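Local structure of peptidase M16 domain protein (Alicyclobacillus acidocaldarius subsp. acidocaldarius DSM 446, 4XEA) at residues I277-D280 and A281-P285; E347-E350 and R351-K355; M362-Q366 and N367-V371; V371-W374 and V375-L379. The protein is a putative metallopeptidase of the M16 (insulinase) family that probably cleaves peptides and binds a nickel ion. All blocks are in the same frame, centred on the assembly; numbering follows the deposited sequence.

Interaction 1 of 4, residues I277-D280 and A281-P285; sequences ILLD and ALFGP
Phe-283 meets Leu-279 four residues back on the helix, and its side chain can be followed outward. Phe-283 CB sits 3.3 Å from Leu-279 O, the same oxygen that takes the Phe-283 N hydrogen bond at 2.8 Å. CG lies farther off, while Phe-283 CD2 comes to 3.8 Å from Leu-279 CD2, and that methyl lies in the ring plane, at the edge. Leu-278 and Leu-282 run side by side, Leu-278 CG to Leu-282 CD1 3.8 Å. With CG anti to the carbonyl carbon (chi1 -72°), Leu-282 carries CD1 alongside that neighbour. All this belongs to the last turns of helix 265-283, in the part of the chain that matches the M16 inactive-domain family, packed against helices 346-363 and 399-409 and strand 304-309. The last backbone bond is less direct: Gly-284 N bonds Asp-280 O at 2.8 Å, but from above the carbonyl plane, with an N-H...O angle of 135°. Asp-280 OD1 lies 3.7 Å from Gly-284 CA and forms a salt bridge with Lys-355 of helix 346-363. Without that carboxylate, as with an alanine here, the Lys-355 ammonium is likely to lose its charged mate. Pro-285 CD approaches the same OD1, its side chain at about a right angle to that of Asp-280.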
loop_
_atom_site.group_PDB
_atom_site.type_symbol
_atom_site.label_atom_id
_atom_site.label_comp_id
_atom_site.label_asym_id
_atom_site.label_seq_id
_atom_site.Cartn_x
_atom_site.Cartn_y
_atom_site.Cartn_z
ATOM N N ILE A 277 18.412 0.318 10.376
ATOM C CA ILE A 277 18.363 0.111 11.822
ATOM C C ILE A 277 18.515 1.430 12.554
ATOM O O ILE A 277 17.713 1.740 13.433
ATOM C CB ILE A 277 19.434 -0.881 12.330
ATOM C CG1 ILE A 277 19.206 -2.263 11.732
ATOM C CG2 ILE A 277 19.384 -0.961 13.863
ATOM C CD1 ILE A 277 20.480 -3.114 11.623
ATOM N N LEU A 278 19.519 2.214 12.152
ATOM C CA LEU A 278 19.813 3.495 12.809
ATOM C C LEU A 278 18.677 4.509 12.749
ATOM O O LEU A 278 18.346 5.132 13.755
ATOM C CB LEU A 278 21.102 4.093 12.236
ATOM C CG LEU A 278 21.737 5.284 12.936
ATOM C CD1 LEU A 278 21.948 5.028 14.413
ATOM C CD2 LEU A 278 23.058 5.659 12.254
ATOM N N LEU A 279 18.095 4.671 11.572
ATOM C CA LEU A 279 16.973 5.600 11.379
ATOM C C LEU A 279 15.727 5.181 12.162
ATOM O O LEU A 279 15.005 6.032 12.679
ATOM C CB LEU A 279 16.665 5.762 9.896
ATOM C CG LEU A 279 17.754 6.474 9.106
ATOM C CD1 LEU A 279 17.374 6.557 7.592
ATOM C CD2 LEU A 279 18.070 7.875 9.669
ATOM N N ASP A 280 15.493 3.878 12.280
ATOM C CA ASP A 280 14.397 3.396 13.112
ATOM C C ASP A 280 14.643 3.731 14.584
ATOM O O ASP A 280 13.710 4.182 15.278
ATOM C CB ASP A 280 14.142 1.889 12.955
ATOM C CG ASP A 280 13.040 1.401 13.869
ATOM O OD1 ASP A 280 11.853 1.787 13.706
ATOM O OD2 ASP A 280 13.367 0.663 14.802
ATOM N N ALA A 281 15.893 3.537 15.036
ATOM C CA ALA A 281 16.268 3.817 16.432
ATOM C C ALA A 281 16.172 5.310 16.735
ATOM O O ALA A 281 15.763 5.692 17.824
ATOM C CB ALA A 281 17.716 3.297 16.727
ATOM N N LEU A 282 16.583 6.144 15.785
ATOM C CA LEU A 282 16.587 7.596 15.979
ATOM C C LEU A 282 15.190 8.203 15.844
ATOM O O LEU A 282 14.823 9.097 16.603
ATOM C CB LEU A 282 17.528 8.280 14.972
ATOM C CG LEU A 282 19.034 8.076 15.241
ATOM C CD1 LEU A 282 19.913 8.478 14.060
ATOM C CD2 LEU A 282 19.508 8.814 16.484
ATOM N N PHE A 283 14.435 7.741 14.841
ATOM C CA PHE A 283 13.258 8.462 14.382
ATOM C C PHE A 283 11.986 7.589 14.238
ATOM O O PHE A 283 10.922 8.105 13.896
ATOM C CB PHE A 283 13.586 9.032 12.998
ATOM C CG PHE A 283 14.729 10.010 12.965
ATOM C CD1 PHE A 283 14.645 11.222 13.641
ATOM C CD2 PHE A 283 15.858 9.769 12.162
ATOM C CE1 PHE A 283 15.692 12.141 13.573
ATOM C CE2 PHE A 283 16.880 10.700 12.078
ATOM C CZ PHE A 283 16.793 11.879 12.783
ATOM N N GLY A 284 12.080 6.292 14.519
ATOM C CA GLY A 284 11.024 5.338 14.177
ATOM C C GLY A 284 9.775 5.516 14.994
ATOM O O GLY A 284 9.788 6.220 16.028
ATOM N N PRO A 285 8.680 4.843 14.579
ATOM C CA PRO A 285 7.405 5.083 15.250
ATOM C C PRO A 285 7.359 4.612 16.692
ATOM O O PRO A 285 6.506 5.067 17.446
ATOM C CB PRO A 285 6.388 4.288 14.413
ATOM C CG PRO A 285 7.164 3.495 13.472
ATOM C CD PRO A 285 8.533 4.033 13.364
#

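Interaction 2 of 4, residues E347-E350 and R351-K355; sequences EAFE and RARKK
Arg-353 meets Phe-349 and Glu-350 through its guanidinium, which has Phe-349 CZ over one face and Glu-350 OE1 at its edge; its plane and the phenyl plane are 66° apart, with Phe-349 CE2 3.9 Å from Arg-353 NH2. The Arg-351 guanidinium instead lies with one face over the backbone, Glu-347 O standing 3.7 Å from Arg-351 NH2 toward the rim of the group. Glu-350 and Arg-353 run side by side, and their flat groups are nearly coplanar. Arg-353 NE donates to Glu-350 OE1 at 2.9 Å, and Arg-353 NH2 reaches Glu-350 OE2 at 3.1 Å on its syn lone pair, a side-on grip with two nitrogens. Glu-350 is bent at chi2 (-58°), which brings its carboxylate alongside the Arg-353 guanidinium. Arg-353 NH1 has separate partners, the carbonyls of Leu-394 and Met-397. A leucine in its place would probably leave the Glu-350 carboxylate without its mate and those two carbonyls without this donor. The backbone bonds, such as Arg-353 N to Phe-349 O at 2.9 Å, are regular i to i+4. The motif is an i to i+3 Glu-Arg salt bridge within an alpha-helix, here helix 346-363, whose arginine also ties the helix to those carbonyls.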
loop_
_atom_site.group_PDB
_atom_site.type_symbol
_atom_site.label_atom_id
_atom_site.label_comp_id
_atom_site.label_asym_id
_atom_site.label_seq_id
_atom_site.Cartn_x
_atom_site.Cartn_y
_atom_site.Cartn_z
ATOM N N GLU A 347 20.021 0.177 24.121
ATOM C CA GLU A 347 18.728 -0.495 24.221
ATOM C C GLU A 347 17.813 -0.149 23.044
ATOM O O GLU A 347 17.125 -1.037 22.533
ATOM C CB GLU A 347 18.048 -0.221 25.563
ATOM C CG GLU A 347 18.760 -0.907 26.720
ATOM C CD GLU A 347 18.021 -0.806 28.037
ATOM O OE1 GLU A 347 17.305 0.190 28.260
ATOM O OE2 GLU A 347 18.157 -1.727 28.855
ATOM N N ALA A 348 17.837 1.117 22.604
ATOM C CA ALA A 348 17.030 1.552 21.474
ATOM C C ALA A 348 17.542 0.879 20.206
ATOM O O ALA A 348 16.762 0.461 19.357
ATOM C CB ALA A 348 17.085 3.067 21.319
ATOM N N PHE A 349 18.859 0.792 20.088
ATOM C CA PHE A 349 19.503 0.075 19.003
ATOM C C PHE A 349 19.111 -1.423 18.916
ATOM O O PHE A 349 18.804 -1.902 17.831
ATOM C CB PHE A 349 21.041 0.279 19.081
ATOM C CG PHE A 349 21.835 -0.637 18.189
ATOM C CD1 PHE A 349 21.922 -0.414 16.831
ATOM C CD2 PHE A 349 22.534 -1.700 18.724
ATOM C CE1 PHE A 349 22.667 -1.243 16.021
ATOM C CE2 PHE A 349 23.291 -2.534 17.911
ATOM C CZ PHE A 349 23.341 -2.312 16.567
ATOM N N GLU A 350 19.126 -2.158 20.017
ATOM C CA GLU A 350 18.713 -3.570 19.967
ATOM C C GLU A 350 17.208 -3.720 19.623
ATOM O O GLU A 350 16.818 -4.672 18.950
ATOM C CB GLU A 350 19.060 -4.329 21.277
ATOM C CG GLU A 350 20.582 -4.552 21.541
ATOM C CD GLU A 350 21.311 -5.314 20.423
ATOM O OE1 GLU A 350 20.646 -5.991 19.611
ATOM O OE2 GLU A 350 22.560 -5.251 20.353
ATOM N N ARG A 351 16.364 -2.805 20.087
ATOM C CA ARG A 351 14.944 -2.886 19.733
ATOM C C ARG A 351 14.780 -2.653 18.240
ATOM O O ARG A 351 13.943 -3.274 17.599
ATOM C CB ARG A 351 14.059 -1.916 20.540
ATOM C CG ARG A 351 13.764 -2.372 21.970
ATOM C CD ARG A 351 12.664 -1.523 22.646
ATOM N NE ARG A 351 13.017 -0.094 22.652
ATOM C CZ ARG A 351 13.735 0.521 23.601
ATOM N NH1 ARG A 351 13.995 1.818 23.490
ATOM N NH2 ARG A 351 14.216 -0.142 24.649
ATOM N N ALA A 352 15.604 -1.772 17.686
ATOM C CA ALA A 352 15.521 -1.434 16.296
ATOM C C ALA A 352 15.988 -2.601 15.421
ATOM O O ALA A 352 15.317 -2.946 14.421
ATOM C CB ALA A 352 16.353 -0.178 15.996
ATOM N N ARG A 353 17.152 -3.153 15.745
ATOM C CA ARG A 353 17.657 -4.334 15.048
ATOM C C ARG A 353 16.586 -5.456 15.036
ATOM O O ARG A 353 16.351 -6.074 13.996
ATOM C CB ARG A 353 18.919 -4.857 15.717
ATOM C CG ARG A 353 19.576 -6.008 14.984
ATOM C CD ARG A 353 19.886 -7.190 15.917
ATOM N NE ARG A 353 20.916 -6.855 16.891
ATOM C CZ ARG A 353 22.202 -6.691 16.589
ATOM N NH1 ARG A 353 22.640 -6.849 15.336
ATOM N NH2 ARG A 353 23.069 -6.375 17.549
ATOM N N LYS A 354 15.934 -5.687 16.165
ATOM C CA LYS A 354 14.895 -6.733 16.246
ATOM C C LYS A 354 13.625 -6.401 15.434
ATOM O O LYS A 354 13.046 -7.294 14.816
ATOM C CB LYS A 354 14.496 -6.990 17.692
ATOM C CG LYS A 354 13.563 -8.230 17.862
ATOM C CD LYS A 354 12.594 -8.080 18.982
ATOM C CE LYS A 354 12.977 -8.937 20.186
ATOM N NZ LYS A 354 14.397 -8.693 20.531
ATOM N N LYS A 355 13.201 -5.129 15.423
ATOM C CA LYS A 355 12.094 -4.704 14.549
ATOM C C LYS A 355 12.447 -4.926 13.091
ATOM O O LYS A 355 11.647 -5.465 12.335
ATOM C CB LYS A 355 11.716 -3.226 14.781
ATOM C CG LYS A 355 10.488 -2.728 13.961
ATOM C CD LYS A 355 10.341 -1.195 13.929
ATOM C CE LYS A 355 9.888 -0.585 15.238
ATOM N NZ LYS A 355 9.829 0.940 15.136
#

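Interaction 3 of 4, residues M362-Q366 and N367-V371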
loop_
_atom_site.group_PDB
_atom_site.type_symbol
_atom_site.label_atom_id
_atom_site.label_comp_id
_atom_site.label_asym_id
_atom_site.label_seq_id
_atom_site.Cartn_x
_atom_site.Cartn_y
_atom_site.Cartn_z
HETATM N N MSE A 362 9.445 -11.070 7.531
HETATM C CA MSE A 362 8.065 -11.029 7.023
HETATM C C MSE A 362 7.989 -10.633 5.553
HETATM O O MSE A 362 7.180 -11.170 4.804
HETATM C CB MSE A 362 7.183 -10.102 7.863
HETATM C CG MSE A 362 7.101 -10.530 9.309
HETATM SE SE MSE A 362 5.776 -9.609 10.410
HETATM C CE MSE A 362 6.692 -7.969 10.932
ATOM N N SER A 363 8.863 -9.728 5.143
ATOM C CA SER A 363 8.937 -9.265 3.750
ATOM C C SER A 363 9.419 -10.344 2.782
ATOM O O SER A 363 9.059 -10.306 1.626
ATOM C CB SER A 363 9.822 -8.016 3.637
ATOM O OG SER A 363 9.140 -6.899 4.155
ATOM N N LEU A 364 10.230 -11.292 3.255
ATOM C CA LEU A 364 10.678 -12.424 2.450
ATOM C C LEU A 364 9.544 -13.415 2.148
ATOM O O LEU A 364 9.693 -14.255 1.285
ATOM C CB LEU A 364 11.805 -13.188 3.157
ATOM C CG LEU A 364 13.104 -12.454 3.448
ATOM C CD1 LEU A 364 13.998 -13.343 4.308
ATOM C CD2 LEU A 364 13.777 -12.084 2.155
ATOM N N ASP A 365 8.419 -13.312 2.854
ATOM C CA ASP A 365 7.169 -13.974 2.439
ATOM C C ASP A 365 6.565 -13.467 1.119
ATOM O O ASP A 365 5.676 -14.135 0.567
ATOM C CB ASP A 365 6.079 -13.778 3.493
ATOM C CG ASP A 365 6.300 -14.598 4.739
ATOM O OD1 ASP A 365 7.223 -15.435 4.761
ATOM O OD2 ASP A 365 5.518 -14.421 5.698
ATOM N N GLN A 366 6.961 -12.272 0.656
ATOM C CA GLN A 366 6.243 -11.597 -0.443
ATOM C C GLN A 366 6.979 -11.755 -1.763
ATOM O O GLN A 366 8.140 -11.352 -1.862
ATOM C CB GLN A 366 6.134 -10.084 -0.177
ATOM C CG GLN A 366 5.276 -9.650 1.032
ATOM C CD GLN A 366 3.825 -10.035 0.868
ATOM O OE1 GLN A 366 3.247 -9.843 -0.207
ATOM N NE2 GLN A 366 3.221 -10.595 1.925
ATOM N N ASN A 367 6.312 -12.284 -2.794
ATOM C CA ASN A 367 6.948 -12.415 -4.121
ATOM C C ASN A 367 7.529 -11.077 -4.568
ATOM O O ASN A 367 8.669 -11.050 -5.001
ATOM C CB ASN A 367 5.977 -12.884 -5.191
ATOM C CG ASN A 367 5.594 -14.343 -5.043
ATOM O OD1 ASN A 367 6.389 -15.176 -4.602
ATOM N ND2 ASN A 367 4.376 -14.656 -5.428
ATOM N N ALA A 368 6.744 -10.003 -4.474
ATOM C CA ALA A 368 7.196 -8.688 -4.967
ATOM C C ALA A 368 8.471 -8.228 -4.261
ATOM O O ALA A 368 9.414 -7.768 -4.908
ATOM C CB ALA A 368 6.118 -7.628 -4.835
ATOM N N PHE A 369 8.515 -8.310 -2.941
ATOM C CA PHE A 369 9.751 -7.954 -2.217
ATOM C C PHE A 369 10.969 -8.817 -2.634
ATOM O O PHE A 369 12.062 -8.304 -2.988
ATOM C CB PHE A 369 9.510 -8.017 -0.704
ATOM C CG PHE A 369 10.747 -7.719 0.133
ATOM C CD1 PHE A 369 10.939 -6.435 0.663
ATOM C CD2 PHE A 369 11.661 -8.715 0.438
ATOM C CE1 PHE A 369 12.067 -6.148 1.458
ATOM C CE2 PHE A 369 12.817 -8.426 1.215
ATOM C CZ PHE A 369 12.988 -7.129 1.735
ATOM N N LEU A 370 10.808 -10.135 -2.617
ATOM C CA LEU A 370 11.891 -11.021 -3.013
ATOM C C LEU A 370 12.476 -10.627 -4.368
ATOM O O LEU A 370 13.700 -10.587 -4.564
ATOM C CB LEU A 370 11.399 -12.476 -3.080
ATOM C CG LEU A 370 11.104 -13.133 -1.756
ATOM C CD1 LEU A 370 10.222 -14.382 -1.936
ATOM C CD2 LEU A 370 12.384 -13.450 -1.040
ATOM N N VAL A 371 11.594 -10.337 -5.310
ATOM C CA VAL A 371 12.014 -10.083 -6.684
ATOM C C VAL A 371 12.684 -8.715 -6.792
ATOM O O VAL A 371 13.810 -8.615 -7.263
ATOM C CB VAL A 371 10.791 -10.203 -7.665
ATOM C CG1 VAL A 371 11.175 -9.626 -9.013
ATOM C CG2 VAL A 371 10.337 -11.691 -7.793
#
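Phe-369 has CG anti to the backbone N (chi1 178°), a torsion that lays its ring flat against Ser-363, and Leu-364 has CG anti to the carbonyl carbon, which carries CD2 to the ring edge. Two successive helices are joined here by a type I beta turn: helix 346-363 gives way to the turn, Ser-363 to Gln-366, and helix 367-379 starts after Gln-366 at the N-cap position. The turn is closed by Gln-366 N to Ser-363 O at 3.0 Å. The CH-pi contact is almost centred, since Ser-363 CB stands 3.4 Å from the centroid of the Phe-369 ring and 7° off its normal. The serine hydroxyl is used elsewhere, on the carbonyl of Arg-359 one turn back. At the ring edge, Leu-364 CD2 is 3.9 Å from Phe-369 CE2, and the same Leu-364 methyl meets Leu-370 CD2 at 3.7 Å, with the two leucine side chains at about a right angle. One leucine thus touches both an aromatic and an aliphatic neighbour, and Phe-387 of helix 387-396 packs on all three. The polar side chains bond to other parts: Asp-365 accepts from the backbone of His-29 and Gln-30 of the second subunit, and Gln-366 pairs with Gln-366 of that subunit, which places the turn at the dimer interface. Asn-367 bonds instead to Arg-25 and Gln-30 of its own chain. Across the two segments, Leu-370 N donates to Gln-366 O at 3.0 Å, with an N-H...O angle of 176°.

Interaction 4 of 4, residues V371-W374 and V375-L379; sequences VRNW and VTYFL
Thr-376 holds Arg-372 O with two donors, its backbone N at 2.9 Å and its hydroxyl OG1 at 3.0 Å, and they arrive from opposite faces of the carbonyl plane. The hydroxyl lies anti to its own carbonyl carbon (chi1 -67°), a torsion that brings OG1 back over Arg-372 O. This is the familiar threonine-to-carbonyl bond within an alpha-helix, here helix 367-379, which packs across strands 31-37, 194-200 and 19-24 of the six-stranded mixed sheet. The neighbouring turns are regular: Val-375 N reaches Val-371 O, and Tyr-377 N reaches Asn-373 O at 3.0 Å. Tyr-377 and Asn-373 also lie side by side, amide and ring planes 41° apart, while their polar ends serve others: Tyr-377 OH bonds Asp-272 and Asn-373 ND2 bonds the carbonyl of Phe-369. On the sheet side, Trp-374 and Phe-378 are near-parallel, planes at 18°, yet so far displaced that the centroids of the indole six-membered ring and the phenyl ring are 5.5 Å apart and overlap is slight. Phe-385 meets the tryptophan edge-to-face and also touches Tyr-377, while Val-197 and Val-195 of strand 194-200 pack on Trp-374 and Phe-378 respectively. The closest apolar side-chain pair across the segments is Trp-374 CZ3 and Phe-378 CB, 3.5 Å apart.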
loop_
_atom_site.group_PDB
_atom_site.type_symbol
_atom_site.label_atom_id
_atom_site.label_comp_id
_atom_site.label_asym_id
_atom_site.label_seq_id
_atom_site.Cartn_x
_atom_site.Cartn_y
_atom_site.Cartn_z
ATOM N N VAL A 371 11.594 -10.337 -5.310
ATOM C CA VAL A 371 12.014 -10.083 -6.684
ATOM C C VAL A 371 12.684 -8.715 -6.792
ATOM O O VAL A 371 13.810 -8.615 -7.263
ATOM C CB VAL A 371 10.791 -10.203 -7.665
ATOM C CG1 VAL A 371 11.175 -9.626 -9.013
ATOM C CG2 VAL A 371 10.337 -11.691 -7.793
ATOM N N ARG A 372 11.973 -7.675 -6.343
ATOM C CA ARG A 372 12.435 -6.282 -6.401
ATOM C C ARG A 372 13.809 -6.137 -5.759
ATOM O O ARG A 372 14.717 -5.525 -6.316
ATOM C CB ARG A 372 11.454 -5.345 -5.679
ATOM C CG ARG A 372 10.706 -4.324 -6.560
ATOM C CD ARG A 372 9.805 -3.366 -5.748
ATOM N NE ARG A 372 10.280 -3.149 -4.376
ATOM C CZ ARG A 372 9.639 -3.577 -3.288
ATOM N NH1 ARG A 372 8.487 -4.229 -3.400
ATOM N NH2 ARG A 372 10.143 -3.351 -2.085
ATOM N N ASN A 373 13.956 -6.710 -4.575
ATOM C CA ASN A 373 15.240 -6.638 -3.866
ATOM C C ASN A 373 16.380 -7.454 -4.460
ATOM O O ASN A 373 17.529 -6.979 -4.504
ATOM C CB ASN A 373 15.028 -6.893 -2.404
ATOM C CG ASN A 373 14.355 -5.713 -1.760
ATOM O OD1 ASN A 373 15.014 -4.768 -1.446
ATOM N ND2 ASN A 373 13.040 -5.703 -1.708
ATOM N N TRP A 374 16.081 -8.629 -4.989
ATOM C CA TRP A 374 17.109 -9.423 -5.680
ATOM C C TRP A 374 17.639 -8.601 -6.848
ATOM O O TRP A 374 18.870 -8.408 -7.008
ATOM C CB TRP A 374 16.580 -10.790 -6.184
ATOM C CG TRP A 374 17.657 -11.807 -6.185
ATOM C CD1 TRP A 374 17.844 -12.756 -5.243
ATOM C CD2 TRP A 374 18.708 -11.976 -7.149
ATOM N NE1 TRP A 374 18.930 -13.515 -5.545
ATOM C CE2 TRP A 374 19.521 -13.018 -6.683
ATOM C CE3 TRP A 374 19.071 -11.316 -8.333
ATOM C CZ2 TRP A 374 20.657 -13.478 -7.391
ATOM C CZ3 TRP A 374 20.228 -11.752 -9.043
ATOM C CH2 TRP A 374 21.019 -12.788 -8.548
ATOM N N VAL A 375 16.698 -8.042 -7.611
ATOM C CA VAL A 375 17.037 -7.195 -8.762
ATOM C C VAL A 375 17.903 -6.005 -8.374
ATOM O O VAL A 375 18.943 -5.729 -8.998
ATOM C CB VAL A 375 15.794 -6.644 -9.458
ATOM C CG1 VAL A 375 16.193 -5.562 -10.441
ATOM C CG2 VAL A 375 14.993 -7.799 -10.181
ATOM N N THR A 376 17.424 -5.287 -7.367
ATOM C CA THR A 376 18.037 -4.037 -6.954
ATOM C C THR A 376 19.452 -4.214 -6.432
ATOM O O THR A 376 20.352 -3.499 -6.856
ATOM C CB THR A 376 17.114 -3.268 -5.937
ATOM O OG1 THR A 376 15.944 -2.849 -6.652
ATOM C CG2 THR A 376 17.806 -2.016 -5.472
ATOM N N TYR A 377 19.659 -5.139 -5.512
ATOM C CA TYR A 377 21.003 -5.381 -4.989
ATOM C C TYR A 377 21.948 -5.972 -6.038
ATOM O O TYR A 377 23.131 -5.636 -6.082
ATOM C CB TYR A 377 20.948 -6.261 -3.732
ATOM C CG TYR A 377 20.394 -5.519 -2.500
ATOM C CD1 TYR A 377 20.922 -4.270 -2.146
ATOM C CD2 TYR A 377 19.379 -6.045 -1.697
ATOM C CE1 TYR A 377 20.478 -3.579 -1.070
ATOM C CE2 TYR A 377 18.925 -5.335 -0.546
ATOM C CZ TYR A 377 19.491 -4.094 -0.272
ATOM O OH TYR A 377 19.121 -3.298 0.794
ATOM N N PHE A 378 21.438 -6.875 -6.876
ATOM C CA PHE A 378 22.259 -7.403 -7.983
ATOM C C PHE A 378 22.781 -6.298 -8.896
ATOM O O PHE A 378 23.992 -6.177 -9.132
ATOM C CB PHE A 378 21.495 -8.465 -8.799
ATOM C CG PHE A 378 22.257 -8.898 -10.013
ATOM C CD1 PHE A 378 23.236 -9.858 -9.914
ATOM C CD2 PHE A 378 22.033 -8.264 -11.225
ATOM C CE1 PHE A 378 23.990 -10.228 -11.045
ATOM C CE2 PHE A 378 22.789 -8.582 -12.349
ATOM C CZ PHE A 378 23.769 -9.547 -12.268
ATOM N N LEU A 379 21.896 -5.437 -9.366
ATOM C CA LEU A 379 22.269 -4.404 -10.305
ATOM C C LEU A 379 23.221 -3.331 -9.691
ATOM O O LEU A 379 24.072 -2.779 -10.394
ATOM C CB LEU A 379 21.047 -3.745 -10.925
ATOM C CG LEU A 379 20.181 -4.606 -11.874
ATOM C CD1 LEU A 379 18.977 -3.792 -12.374
ATOM C CD2 LEU A 379 21.012 -5.135 -13.082
#

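How the interactions relate
Interactions 1 and 2 lie on neighbouring helices, 265-283 and 346-363, that touch each other; the centres of the two contacts are about 9 Å apart, a salt bridge links them, and Ala-352 packs against the carboxylate of that bridge. Interaction 1 is mainly buried and apolar, whereas interaction 2 is partly exposed and charged. Interaction 3 uses the far end of helix 346-363, about 22 Å between centres from interaction 2, and turns the chain into helix 367-379, with Asp-365 and Gln-366 bonded to the second subunit. Interaction 4 continues that helix, shares Val-371 with interaction 3 and lays aromatic and aliphatic groups on the sheet.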